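Local atomic coordinates of anti-sigma-I factor RsgI3 (Clostridium thermocellum, PDB entry 6QE7), a protein that probably holds the sigma factor SigI3 inactive until its extracellular PA14 dyad, the part in this chain, senses plant polysaccharides such as pectin, which the dyad binds strongly. Residues D150-S155 / S285-D291. Residues are numbered along the deposited sequence; the frame is centred on the assembly and turned at random.
Sequences DVNGLS and SKNLFAD
Asn152 brings the ND2 end of its carboxamide to the backbone of 285-291, and ND2 gives a short, fairly straight hydrogen bond to Leu288 O (2.6 Å, 162° at the hydrogen). The acceptor lies close to the amide plane, while the donor is tilted 22° from the carbonyl plane. The same nitrogen sits 3.3 Å above one face of the Phe289 ring, offset toward the rim, with CE2 as its nearest ring atom. At the other end of the amide, OD1 accepts a hydrogen bond from a water that also donates to Lys286 O, so both ends of the group are fixed and its rotation is set. Leu288 O is gripped a second time, weakly, by Gly153 N.

Past Phe289 the backbone takes over: Ala290 N donates to Val151 O (2.9 Å). Asp150 then closes the end. A chi1 of -167° swings the Asp150 carboxylate away from its own N and across to Asp291 N, using the syn lone pair of OD2 (2.8 Å), with a weaker share from OD1. OD1 also takes a weak bond from Val151 N, which helps hold the carboxylate in place. Ser155 OG donates to Ala290 O (3.0 Å) from well off the C=O direction. The apolar side is a slanting meeting of two leucines, Leu154 CG against Leu288 CB at 4.0 Å.

The contact ties the start of the second PA14 domain to the C-terminus of the chain. Strand 193-202 pairs antiparallel with both 154-159 and 288-289, at Val199 and Lys201, with Leu154 on its Trp198 and Leu288 on its Ile202. Ala290 and Val151 both touch Ile172 of strand 167-173, while Arg18, from the first PA14 domain, bonds Lys286 O and touches Phe289.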
loop_
_atom_site.group_PDB
_atom_site.type_symbol
_atom_site.label_atom_id
_atom_site.label_comp_id
_atom_site.label_asym_id
_atom_site.label_seq_id
_atom_site.Cartn_x
_atom_site.Cartn_y
_atom_site.Cartn_z
ATOM N N ASP A 150 3.437 4.235 -7.656
ATOM C CA ASP A 150 2.981 5.554 -7.168
ATOM C C ASP A 150 4.227 6.425 -7.018
ATOM O O ASP A 150 5.295 5.915 -7.089
ATOM C CB ASP A 150 2.172 5.393 -5.890
ATOM C CG ASP A 150 1.388 6.613 -5.450
ATOM O OD1 ASP A 150 1.123 7.551 -6.268
ATOM O OD2 ASP A 150 1.055 6.619 -4.277
ATOM N N VAL A 151 4.042 7.717 -6.911
ATOM C CA VAL A 151 5.095 8.751 -6.823
ATOM C C VAL A 151 5.298 9.062 -5.342
ATOM O O VAL A 151 4.334 9.133 -4.598
ATOM C CB VAL A 151 4.667 9.970 -7.683
ATOM C CG1 VAL A 151 5.424 11.254 -7.386
ATOM C CG2 VAL A 151 4.845 9.636 -9.160
ATOM N N ASN A 152 6.522 9.345 -4.954
ATOM C CA ASN A 152 6.817 9.722 -3.558
ATOM C C ASN A 152 6.459 11.190 -3.332
ATOM O O ASN A 152 6.358 11.881 -4.281
ATOM C CB ASN A 152 8.248 9.398 -3.195
ATOM C CG ASN A 152 8.397 7.978 -2.685
ATOM O OD1 ASN A 152 9.361 7.355 -3.058
ATOM N ND2 ASN A 152 7.493 7.462 -1.840
ATOM N N GLY A 153 6.190 11.576 -2.094
ATOM C CA GLY A 153 5.633 12.909 -1.788
ATOM C C GLY A 153 4.151 12.846 -1.600
ATOM O O GLY A 153 3.568 11.748 -1.554
ATOM N N LEU A 154 3.557 14.000 -1.457
ATOM C CA LEU A 154 2.131 14.134 -1.207
ATOM C C LEU A 154 1.507 15.101 -2.206
ATOM O O LEU A 154 2.209 16.068 -2.669
ATOM C CB LEU A 154 1.949 14.573 0.241
ATOM C CG LEU A 154 2.399 13.582 1.298
ATOM C CD1 LEU A 154 2.322 14.246 2.641
ATOM C CD2 LEU A 154 1.527 12.296 1.295
ATOM N N SER A 155 0.245 14.848 -2.565
ATOM C CA SER A 155 -0.566 15.783 -3.399
ATOM C C SER A 155 -0.984 16.967 -2.558
ATOM O O SER A 155 -1.755 16.760 -1.624
ATOM C CB SER A 155 -1.768 15.144 -3.986
ATOM O OG SER A 155 -1.336 13.976 -4.621
ATOM N N SER A 285 10.565 11.812 2.210
ATOM C CA SER A 285 9.799 11.630 0.951
ATOM C C SER A 285 9.620 10.138 0.647
ATOM O O SER A 285 8.565 9.761 0.136
ATOM C CB SER A 285 10.467 12.307 -0.162
ATOM O OG SER A 285 9.568 12.414 -1.267
ATOM N N LYS A 286 10.584 9.292 1.004
ATOM C CA LYS A 286 10.482 7.842 0.640
ATOM C C LYS A 286 9.375 7.135 1.454
ATOM O O LYS A 286 9.085 5.944 1.154
ATOM C CB LYS A 286 11.853 7.177 0.760
ATOM C CG LYS A 286 12.281 6.878 2.176
ATOM C CD LYS A 286 13.678 6.297 2.227
ATOM C CE LYS A 286 14.699 7.416 2.226
ATOM N NZ LYS A 286 15.993 6.958 1.663
ATOM N N ASN A 287 8.748 7.784 2.444
ATOM C CA ASN A 287 7.664 7.126 3.199
ATOM C C ASN A 287 6.316 7.732 2.864
ATOM O O ASN A 287 5.346 7.384 3.593
ATOM C CB ASN A 287 7.925 7.159 4.694
ATOM C CG ASN A 287 9.095 6.280 5.049
ATOM O OD1 ASN A 287 10.196 6.797 5.120
ATOM N ND2 ASN A 287 8.873 4.977 5.255
ATOM N N LEU A 288 6.285 8.657 1.901
ATOM C CA LEU A 288 5.104 9.487 1.611
ATOM C C LEU A 288 4.750 9.146 0.176
ATOM O O LEU A 288 5.678 8.889 -0.634
ATOM C CB LEU A 288 5.411 10.985 1.856
ATOM C CG LEU A 288 5.727 11.356 3.310
ATOM C CD1 LEU A 288 6.277 12.777 3.449
ATOM C CD2 LEU A 288 4.523 11.177 4.203
ATOM N N PHE A 289 3.485 8.946 -0.069
ATOM C CA PHE A 289 3.024 8.529 -1.401
ATOM C C PHE A 289 1.902 9.421 -1.845
ATOM O O PHE A 289 0.993 9.616 -1.064
ATOM C CB PHE A 289 2.560 7.073 -1.418
ATOM C CG PHE A 289 3.681 6.130 -1.055
ATOM C CD1 PHE A 289 3.977 5.862 0.286
ATOM C CD2 PHE A 289 4.504 5.580 -2.045
ATOM C CE1 PHE A 289 5.053 5.044 0.631
ATOM C CE2 PHE A 289 5.575 4.760 -1.703
ATOM C CZ PHE A 289 5.848 4.498 -0.372
ATOM N N ALA A 290 1.943 9.823 -3.111
ATOM C CA ALA A 290 1.072 10.916 -3.575
ATOM C C ALA A 290 -0.283 10.334 -3.930
ATOM O O ALA A 290 -1.246 11.111 -3.901
ATOM C CB ALA A 290 1.680 11.669 -4.731
ATOM N N ASP A 291 -0.338 9.046 -4.259
ATOM C CA ASP A 291 -1.576 8.291 -4.606
ATOM C C ASP A 291 -2.138 8.828 -5.943
ATOM O O ASP A 291 -1.434 9.049 -6.958
ATOM C CB ASP A 291 -2.566 8.281 -3.429
ATOM C CG ASP A 291 -3.712 7.266 -3.605
ATOM O OD1 ASP A 291 -3.988 6.839 -4.755
ATOM O OD2 ASP A 291 -4.349 6.921 -2.613
ATOM O OXT ASP A 291 -3.348 9.062 -6.065
HETATM O O HOH W 1 9.786 5.127 -1.541
#